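Local structure of amino acid ABC transporter, binding protein (Thermus thermophilus, 3VV5) at residues Arg27-Glu30 with Glu31-Ser35; Gln82-Asp85 with Thr86-Ile89; Glu108-Ala112 with Val113-Asn117; Met219-Ala222 with Lys223-Ser227. The protein binds (S)-2-aminoethyl-L-cysteine (L-thialysine) as a periplasmic solute-binding protein and probably delivers amino acids to an ABC transporter for uptake. All blocks are in the same frame, centred on the assembly; numbering follows the deposited sequence.

Contact 1. Residues Arg27-Glu30 with Glu31-Ser35; sequences RSFE and EIKRS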
# COMPACT_ATOMS: atom_id res chain seq x y z
N ARG A 27 -8.94 -20.87 -1.30
CA ARG A 27 -8.81 -21.74 -2.46
C ARG A 27 -7.35 -21.94 -2.84
O ARG A 27 -6.58 -20.99 -2.90
CB ARG A 27 -9.58 -21.18 -3.66
CG ARG A 27 -11.04 -20.77 -3.42
CD ARG A 27 -11.77 -20.54 -4.76
NE ARG A 27 -11.32 -19.31 -5.42
CZ ARG A 27 -11.43 -19.06 -6.72
NH1 ARG A 27 -10.98 -17.91 -7.21
NH2 ARG A 27 -11.97 -19.95 -7.55
N SER A 28 -6.97 -23.18 -3.12
CA SER A 28 -5.63 -23.48 -3.61
C SER A 28 -5.51 -23.01 -5.06
O SER A 28 -6.52 -22.77 -5.73
CB SER A 28 -5.39 -24.98 -3.56
OG SER A 28 -6.06 -25.57 -4.67
N PHE A 29 -4.27 -22.94 -5.55
CA PHE A 29 -4.02 -22.46 -6.91
C PHE A 29 -4.71 -23.31 -7.98
O PHE A 29 -5.26 -22.78 -8.95
CB PHE A 29 -2.51 -22.39 -7.21
CG PHE A 29 -2.21 -21.98 -8.62
CD1 PHE A 29 -2.53 -20.70 -9.06
CD2 PHE A 29 -1.66 -22.89 -9.52
CE1 PHE A 29 -2.30 -20.31 -10.39
CE2 PHE A 29 -1.41 -22.52 -10.84
CZ PHE A 29 -1.73 -21.22 -11.28
N GLU A 30 -4.62 -24.63 -7.80
CA GLU A 30 -5.27 -25.59 -8.68
C GLU A 30 -6.81 -25.34 -8.77
O GLU A 30 -7.40 -25.32 -9.86
CB GLU A 30 -4.90 -27.04 -8.26
CG GLU A 30 -4.69 -27.31 -6.72
CD GLU A 30 -3.20 -27.46 -6.28
OE1 GLU A 30 -2.45 -28.23 -6.91
OE2 GLU A 30 -2.79 -26.84 -5.28
N GLU A 31 -7.42 -25.08 -7.63
CA GLU A 31 -8.84 -24.72 -7.55
C GLU A 31 -9.18 -23.39 -8.24
O GLU A 31 -10.16 -23.30 -8.97
CB GLU A 31 -9.31 -24.68 -6.11
CG GLU A 31 -9.46 -26.07 -5.51
CD GLU A 31 -8.97 -26.15 -4.08
OE1 GLU A 31 -9.32 -25.25 -3.27
OE2 GLU A 31 -8.24 -27.13 -3.77
N ILE A 32 -8.36 -22.37 -8.01
CA ILE A 32 -8.51 -21.08 -8.69
C ILE A 32 -8.36 -21.28 -10.20
O ILE A 32 -9.19 -20.84 -10.97
CB ILE A 32 -7.51 -20.03 -8.13
CG1 ILE A 32 -7.89 -19.70 -6.67
CG2 ILE A 32 -7.49 -18.77 -8.98
CD1 ILE A 32 -6.74 -19.27 -5.75
N LYS A 33 -7.33 -22.01 -10.60
CA LYS A 33 -7.07 -22.35 -12.00
C LYS A 33 -8.31 -22.84 -12.77
O LYS A 33 -8.68 -22.31 -13.82
CB LYS A 33 -6.00 -23.44 -12.05
CG LYS A 33 -4.86 -23.26 -13.03
CD LYS A 33 -5.30 -22.89 -14.44
CE LYS A 33 -5.06 -21.41 -14.68
NZ LYS A 33 -4.61 -21.13 -16.07
N ARG A 34 -8.94 -23.88 -12.25
CA ARG A 34 -10.07 -24.50 -12.93
C ARG A 34 -11.28 -23.56 -13.02
O ARG A 34 -12.07 -23.64 -13.96
CB ARG A 34 -10.44 -25.81 -12.26
CG ARG A 34 -10.71 -25.70 -10.78
CD ARG A 34 -12.19 -25.47 -10.47
NE ARG A 34 -12.42 -25.11 -9.06
CZ ARG A 34 -12.20 -25.93 -8.03
NH1 ARG A 34 -11.72 -27.16 -8.23
NH2 ARG A 34 -12.46 -25.52 -6.80
N SER A 35 -11.41 -22.65 -12.05
CA SER A 35 -12.51 -21.69 -12.09
C SER A 35 -12.25 -20.63 -13.14
O SER A 35 -13.18 -20.04 -13.66
CB SER A 35 -12.78 -21.07 -10.71
OG SER A 35 -11.84 -20.06 -10.42
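Ser28 and Glu31 exchange bonds as a capping box at the start of helix 29-35. Glu31 N donates to Ser28 OG at 3.3 Å, nearly straight at 168°, and in return Ser28 N reaches Glu31 OE1 at 3.1 Å, meeting the carboxylate from above its plane. The other oxygen, Glu31 OE2, takes a weak bond from Ser28 OG. Serine suits the N-cap because its short hydroxyl, held between backbone N and carbonyl carbon (chi1 78°), can fold back on the first turn, and glutamate three residues on is long enough to return the bond. Beside the box, Arg27 lays one face of its guanidinium over Ile32, whose CG1 lies 3.6 Å from Arg27 CZ. At its edge Arg27 NH2 donates to Ser35 OG, 2.9 Å away and close to the guanidinium plane. Ser35 OG in turn donates to Ile32 O on a lone pair at 2.8 Å, which fixes the hydroxyl as acceptor for the arginine. Further out, Arg27 NH1 forms a salt bridge with Asp97, and Phe29 packs on helix 226-242. The carboxylate of Glu31 should suit the helix dipole, and the charge of the buried Arg27 is probably offset at least in part by Asp97.

Contact 2. Residues Gln82-Asp85 with Thr86-Ile89; sequences QSFD and TLLI. With SLZ (L-thialysine), chain C.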
# COMPACT_ATOMS: atom_id res chain seq x y z
N GLN A 82 -12.15 -2.74 -0.82
CA GLN A 82 -12.72 -2.67 0.54
C GLN A 82 -11.90 -1.73 1.41
O GLN A 82 -10.74 -1.45 1.11
CB GLN A 82 -12.68 -4.07 1.20
CG GLN A 82 -13.51 -5.16 0.51
CD GLN A 82 -14.98 -5.08 0.88
OE1 GLN A 82 -15.82 -4.61 0.10
NE2 GLN A 82 -15.30 -5.52 2.09
N SER A 83 -12.46 -1.31 2.54
CA SER A 83 -11.70 -0.50 3.49
C SER A 83 -10.37 -1.18 3.88
O SER A 83 -10.34 -2.39 4.15
CB SER A 83 -12.57 -0.20 4.72
OG SER A 83 -11.87 0.64 5.63
N PHE A 84 -9.27 -0.42 3.89
CA PHE A 84 -7.95 -0.99 4.12
C PHE A 84 -7.87 -1.90 5.36
O PHE A 84 -7.36 -3.02 5.26
CB PHE A 84 -6.85 0.09 4.18
CG PHE A 84 -5.47 -0.47 4.46
CD1 PHE A 84 -4.75 -1.15 3.47
CD2 PHE A 84 -4.89 -0.35 5.72
CE1 PHE A 84 -3.48 -1.69 3.72
CE2 PHE A 84 -3.61 -0.89 5.99
CZ PHE A 84 -2.90 -1.56 4.99
N ASP A 85 -8.38 -1.40 6.49
CA ASP A 85 -8.23 -2.11 7.78
C ASP A 85 -8.99 -3.45 7.86
O ASP A 85 -8.82 -4.23 8.80
CB ASP A 85 -8.60 -1.21 8.98
CG ASP A 85 -10.08 -0.75 8.97
OD1 ASP A 85 -10.76 -0.85 7.95
OD2 ASP A 85 -10.54 -0.23 10.01
N THR A 86 -9.80 -3.71 6.84
CA THR A 86 -10.58 -4.94 6.78
C THR A 86 -9.93 -6.02 5.93
O THR A 86 -10.38 -7.18 5.95
CB THR A 86 -11.99 -4.73 6.18
OG1 THR A 86 -11.90 -4.60 4.75
CG2 THR A 86 -12.69 -3.51 6.79
N LEU A 87 -8.89 -5.67 5.18
CA LEU A 87 -8.41 -6.53 4.08
C LEU A 87 -7.77 -7.84 4.53
O LEU A 87 -8.11 -8.88 4.00
CB LEU A 87 -7.45 -5.78 3.12
CG LEU A 87 -8.05 -4.73 2.18
CD1 LEU A 87 -6.92 -3.96 1.51
CD2 LEU A 87 -8.99 -5.37 1.12
N LEU A 88 -6.86 -7.81 5.50
CA LEU A 88 -6.21 -9.05 5.93
C LEU A 88 -7.19 -10.01 6.60
O LEU A 88 -7.16 -11.22 6.37
CB LEU A 88 -4.99 -8.78 6.82
CG LEU A 88 -3.87 -7.94 6.16
CD1 LEU A 88 -2.68 -7.83 7.10
CD2 LEU A 88 -3.47 -8.51 4.78
N ILE A 89 -8.10 -9.45 7.40
CA ILE A 89 -9.15 -10.25 8.04
C ILE A 89 -10.04 -10.92 7.00
O ILE A 89 -10.25 -12.14 7.05
CB ILE A 89 -9.94 -9.43 9.08
CG1 ILE A 89 -8.98 -9.06 10.22
CG2 ILE A 89 -11.14 -10.22 9.62
CD1 ILE A 89 -9.51 -8.04 11.21
N SLZ C . 2.19 0.93 3.75
CA SLZ C . 0.91 1.01 4.49
CB SLZ C . -0.28 0.63 3.57
SG SLZ C . -1.41 1.94 2.96
CD SLZ C . -2.47 0.83 1.97
CE SLZ C . -3.73 1.43 1.33
NZ SLZ C . -4.05 0.65 0.13
C SLZ C . 1.00 -0.07 5.56
O SLZ C . 0.32 0.07 6.59
OXT SLZ C . 1.76 -1.04 5.32
O HOH W 1 -7.53 -6.60 8.36
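Ser83 O is gripped twice by Thr86. The hydroxyl Thr86 OG1 donates to Ser83 O at 2.8 Å, in the carbonyl plane and on a lone pair, whereas the amide Thr86 N reaches it at 3.0 Å from above that plane. Threonine fits because its OG1, lodged between its own backbone N and carbonyl carbon (chi1 76°), turns back to the oxygen that its amide already holds, while CG2 packs 3.9 Å from Ser83 CB. Leu87 N donates to Phe84 O at 3.1 Å, so two successive turns lead the chain from the loop after strand 76-81 into helix 87-92. Ser83 OG donates to Asp85 OD1 and also bonds Gln169, and a water joins Asp85 O to Ile89 N. Phe84 sends its ring into the ligand pocket: CE1 lies 3.2 Å from CD of L-thialysine, and the sulfur SG stands 4.2 Å above one ring face, offset toward the rim. Leu87 CD1 touches Phe84 CD1 obliquely at 4.1 Å, and His103 stacks on the same ring. A flat, apolar phenylalanine thus meets the thioether and methylene part of the ligand by van der Waals contact, leaving its charged groups to backbone and side-chain polar groups of the pocket.

Contact 3. Residues Glu108-Ala112 with Val113-Asn117; sequences ERARA and VDFTN. With SLZ (L-thialysine), chain C.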
# COMPACT_ATOMS: atom_id res chain seq x y z
N GLU A 108 3.81 -8.86 13.24
CA GLU A 108 2.42 -9.15 13.59
C GLU A 108 1.59 -9.56 12.40
O GLU A 108 0.79 -10.52 12.48
CB GLU A 108 1.78 -7.93 14.29
CG GLU A 108 2.15 -7.83 15.77
CD GLU A 108 2.64 -6.44 16.20
OE1 GLU A 108 1.96 -5.42 15.90
OE2 GLU A 108 3.72 -6.37 16.84
N ARG A 109 1.74 -8.83 11.29
CA ARG A 109 1.01 -9.19 10.08
C ARG A 109 1.49 -10.52 9.48
O ARG A 109 0.68 -11.25 8.94
CB ARG A 109 1.12 -8.10 9.01
CG ARG A 109 0.29 -6.85 9.26
CD ARG A 109 0.74 -5.76 8.28
NE ARG A 109 -0.02 -4.51 8.43
CZ ARG A 109 0.20 -3.41 7.73
NH1 ARG A 109 1.16 -3.39 6.80
NH2 ARG A 109 -0.53 -2.31 7.94
N ALA A 110 2.80 -10.79 9.54
CA ALA A 110 3.39 -12.02 8.99
C ALA A 110 2.92 -13.29 9.71
O ALA A 110 2.93 -14.38 9.13
CB ALA A 110 4.90 -11.94 8.98
N ARG A 111 2.53 -13.14 10.97
CA ARG A 111 1.82 -14.21 11.68
C ARG A 111 0.41 -14.41 11.14
O ARG A 111 0.01 -15.55 10.85
CB ARG A 111 1.75 -13.90 13.17
CG ARG A 111 3.09 -13.78 13.83
CD ARG A 111 2.91 -13.90 15.34
NE ARG A 111 3.75 -12.95 16.06
CZ ARG A 111 3.33 -11.77 16.51
NH1 ARG A 111 2.06 -11.39 16.31
NH2 ARG A 111 4.16 -10.97 17.16
N ALA A 112 -0.32 -13.31 10.97
CA ALA A 112 -1.72 -13.36 10.55
C ALA A 112 -1.94 -13.89 9.12
O ALA A 112 -2.90 -14.62 8.86
CB ALA A 112 -2.37 -11.95 10.72
N VAL A 113 -1.06 -13.50 8.20
CA VAL A 113 -1.21 -13.90 6.79
C VAL A 113 0.14 -14.42 6.28
O VAL A 113 1.17 -14.24 6.95
CB VAL A 113 -1.75 -12.72 5.89
CG1 VAL A 113 -3.18 -12.29 6.31
CG2 VAL A 113 -0.79 -11.53 5.91
N ASP A 114 0.15 -15.06 5.11
CA ASP A 114 1.41 -15.41 4.46
C ASP A 114 1.74 -14.37 3.38
O ASP A 114 0.96 -14.17 2.45
CB ASP A 114 1.36 -16.80 3.83
CG ASP A 114 1.56 -17.92 4.85
OD1 ASP A 114 2.42 -17.77 5.76
OD2 ASP A 114 0.86 -18.93 4.74
N PHE A 115 2.89 -13.70 3.51
CA PHE A 115 3.33 -12.69 2.54
C PHE A 115 4.16 -13.33 1.44
O PHE A 115 4.96 -14.24 1.72
CB PHE A 115 4.21 -11.62 3.20
CG PHE A 115 3.44 -10.59 3.99
CD1 PHE A 115 3.68 -10.45 5.35
CD2 PHE A 115 2.51 -9.74 3.36
CE1 PHE A 115 3.00 -9.49 6.11
CE2 PHE A 115 1.84 -8.79 4.10
CZ PHE A 115 2.08 -8.67 5.47
N THR A 116 3.99 -12.84 0.20
CA THR A 116 4.88 -13.19 -0.89
C THR A 116 6.23 -12.47 -0.67
O THR A 116 6.37 -11.62 0.24
CB THR A 116 4.28 -12.71 -2.25
OG1 THR A 116 4.15 -11.28 -2.21
CG2 THR A 116 2.91 -13.33 -2.46
N ASN A 117 7.22 -12.81 -1.49
CA ASN A 117 8.36 -11.90 -1.69
C ASN A 117 7.82 -10.47 -2.00
O ASN A 117 6.78 -10.33 -2.67
CB ASN A 117 9.21 -12.39 -2.86
CG ASN A 117 9.97 -13.67 -2.53
OD1 ASN A 117 10.40 -13.88 -1.39
ND2 ASN A 117 10.13 -14.54 -3.53
N SLZ C . 2.19 0.93 3.75
CA SLZ C . 0.91 1.01 4.49
CB SLZ C . -0.28 0.63 3.57
SG SLZ C . -1.41 1.94 2.96
CD SLZ C . -2.47 0.83 1.97
CE SLZ C . -3.73 1.43 1.33
NZ SLZ C . -4.05 0.65 0.13
C SLZ C . 1.00 -0.07 5.56
O SLZ C . 0.32 0.07 6.59
OXT SLZ C . 1.76 -1.04 5.32
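Arg109 and Phe115 touch where helix 108-112 gives way to strand 113-115: Arg109 CB sits at the edge of the phenyl ring, 3.7 Å from Phe115 CZ. The other apolar contacts gather round the same ring. Ala110 CB lies 4.1 Å from Phe115 CD1, and Val113 CG2 stands over one face, offset toward the rim. Alanine, with a single methyl, lets the ring come close to the helix backbone, and branched valine fills the corner where the chain turns. Of backbone bonds, Val113 N donates to Arg109 O at 2.9 Å, a last helical bond made by the residue that first departs from helical angles. The polar contacts with the ligand belong to Arg109. Its chain runs fully extended from CG to NE (chi3 180°) and carries the guanidinium out to the alpha-carboxylate of L-thialysine. Arg109 NH1 donates to OXT of L-thialysine at 2.8 Å, almost straight at 176°, and Arg109 NH2 to its O at 2.9 Å. This end-on, two-pronged pairing matches two parallel N-H groups to two carboxylate oxygens, for which arginine is well suited. Gly104 O and Gly149 O also accept from NH1 and NH2, which would steady the group's rotation. Around the corner, Val113 packs on Leu88 and Leu91 of helix 87-92, Phe115 packs on Ala218, and Asp114 pairs through its backbone with Val221, so strand 113-115 runs antiparallel beside strand 206-222.

Contact 4. Residues Met219-Ala222 with Lys223-Ser227; sequences MAVA and KGNKS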
# COMPACT_ATOMS: atom_id res chain seq x y z
N MET A 219 2.37 -8.80 -1.33
CA MET A 219 1.05 -9.37 -1.52
C MET A 219 0.85 -10.36 -0.39
O MET A 219 1.82 -10.81 0.20
CB MET A 219 0.96 -10.13 -2.84
CG MET A 219 0.91 -9.26 -4.08
SD MET A 219 1.12 -10.27 -5.56
CE MET A 219 2.91 -10.48 -5.56
N ALA A 220 -0.40 -10.67 -0.09
CA ALA A 220 -0.71 -11.57 1.02
C ALA A 220 -1.72 -12.59 0.58
O ALA A 220 -2.60 -12.32 -0.24
CB ALA A 220 -1.24 -10.79 2.26
N VAL A 221 -1.58 -13.76 1.16
CA VAL A 221 -2.44 -14.89 0.93
C VAL A 221 -2.99 -15.29 2.32
O VAL A 221 -2.40 -14.93 3.33
CB VAL A 221 -1.53 -15.91 0.23
CG1 VAL A 221 -1.26 -17.14 1.05
CG2 VAL A 221 -1.91 -16.12 -1.23
N ALA A 222 -4.12 -15.99 2.39
CA ALA A 222 -4.62 -16.50 3.67
C ALA A 222 -3.57 -17.39 4.34
O ALA A 222 -2.88 -18.13 3.65
CB ALA A 222 -5.92 -17.28 3.47
N LYS A 223 -3.44 -17.31 5.66
CA LYS A 223 -2.37 -18.03 6.35
C LYS A 223 -2.46 -19.52 6.01
O LYS A 223 -3.55 -20.10 6.05
CB LYS A 223 -2.41 -17.78 7.87
CG LYS A 223 -1.37 -18.54 8.71
CD LYS A 223 0.07 -18.32 8.25
CE LYS A 223 0.77 -17.21 9.01
NZ LYS A 223 2.19 -17.04 8.61
N GLY A 224 -1.34 -20.11 5.61
CA GLY A 224 -1.33 -21.53 5.22
C GLY A 224 -1.70 -21.86 3.78
O GLY A 224 -1.70 -23.03 3.39
N ASN A 225 -2.07 -20.85 2.98
CA ASN A 225 -2.37 -21.09 1.56
C ASN A 225 -1.08 -21.14 0.73
O ASN A 225 -0.84 -20.28 -0.16
CB ASN A 225 -3.39 -20.07 1.00
CG ASN A 225 -3.91 -20.47 -0.39
OD1 ASN A 225 -3.47 -21.46 -0.98
ND2 ASN A 225 -4.85 -19.69 -0.90
N LYS A 226 -0.25 -22.15 1.03
CA LYS A 226 1.08 -22.27 0.42
C LYS A 226 1.00 -22.54 -1.09
O LYS A 226 1.89 -22.18 -1.84
CB LYS A 226 1.92 -23.34 1.15
CG LYS A 226 2.32 -22.96 2.60
CD LYS A 226 3.33 -21.77 2.61
CE LYS A 226 3.96 -21.46 3.99
NZ LYS A 226 2.95 -21.27 5.09
N SER A 227 -0.09 -23.17 -1.53
CA SER A 227 -0.36 -23.41 -2.95
C SER A 227 -0.40 -22.09 -3.74
O SER A 227 0.37 -21.89 -4.69
CB SER A 227 -1.68 -24.18 -3.11
OG SER A 227 -1.93 -24.39 -4.48
O HOH W 2 -5.77 -17.15 0.17
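The chain leaves strand 206-222 through a type II beta turn from Ala222 to Asn225, closed by Asn225 N donating to Ala222 O at 2.9 Å and 158°. Gly224 occupies the third position with positive phi (86°), where any side chain would collide with the carbonyl oxygen of Lys223, so glycine answers a backbone demand. Asn225 then sits at the centre of an inverse gamma turn, marked by a weak bond of 2.9 Å from Lys226 N to Gly224 O, and stands at the N-cap of helix 226-242. Among the side chains, Val221 and Asn225 meet at about a right angle: Val221 CG1 approaches Asn225 CB at 3.6 Å and Asn225 O at 3.4 Å, bringing a strand residue against the start of the helix. Asn225 CG lies anti to its own amide nitrogen (chi1 -169°), which directs the carboxamide toward both the helix and the strand. Its OD1 accepts from Leu228 N, the capping bond. Asn225 ND2 donates to Arg27 O and, at 2.9 Å, to a water whose oxygen also accepts from Ala222 N at 3.0 Å. Asparagine suits this place because a short side chain supplies an acceptor for the helix and a donor for its surroundings. Lys223 starts out directed away from the strand, and its bent chain brings NZ to a salt bridge with Asp114 and a bond to Ala110 O. Around the turn, Ala222 packs on Asn92 of helix 87-92, and Val221 on Phe98 of strand 98-100 and on Leu228 and Leu232 of helix 226-242, so the turn brings this helix back over the strand it has just left.

Contacts 2 and 3 both reach L-thialysine, from different sides of its chemistry: Phe84 of contact 2 meets the side chain and Arg109 of contact 3 the carboxylate. Their centres lie about 14 Å apart, and Phe84 CZ comes within 3.9 Å of Arg109 NH2. Contact 4 adjoins contact 3, about 8 Å between centres, through neighbouring strands of one sheet and the bond between Ala110 O and Lys223 NZ, 2.8 Å. Contact 1 stands farther from the ligand contacts, its centre about 23 Å from that of contact 2, yet it touches contact 4: Glu30 OE2 lies 2.7 Å from Ser227 OG, a probable hydrogen bond between two helix starts.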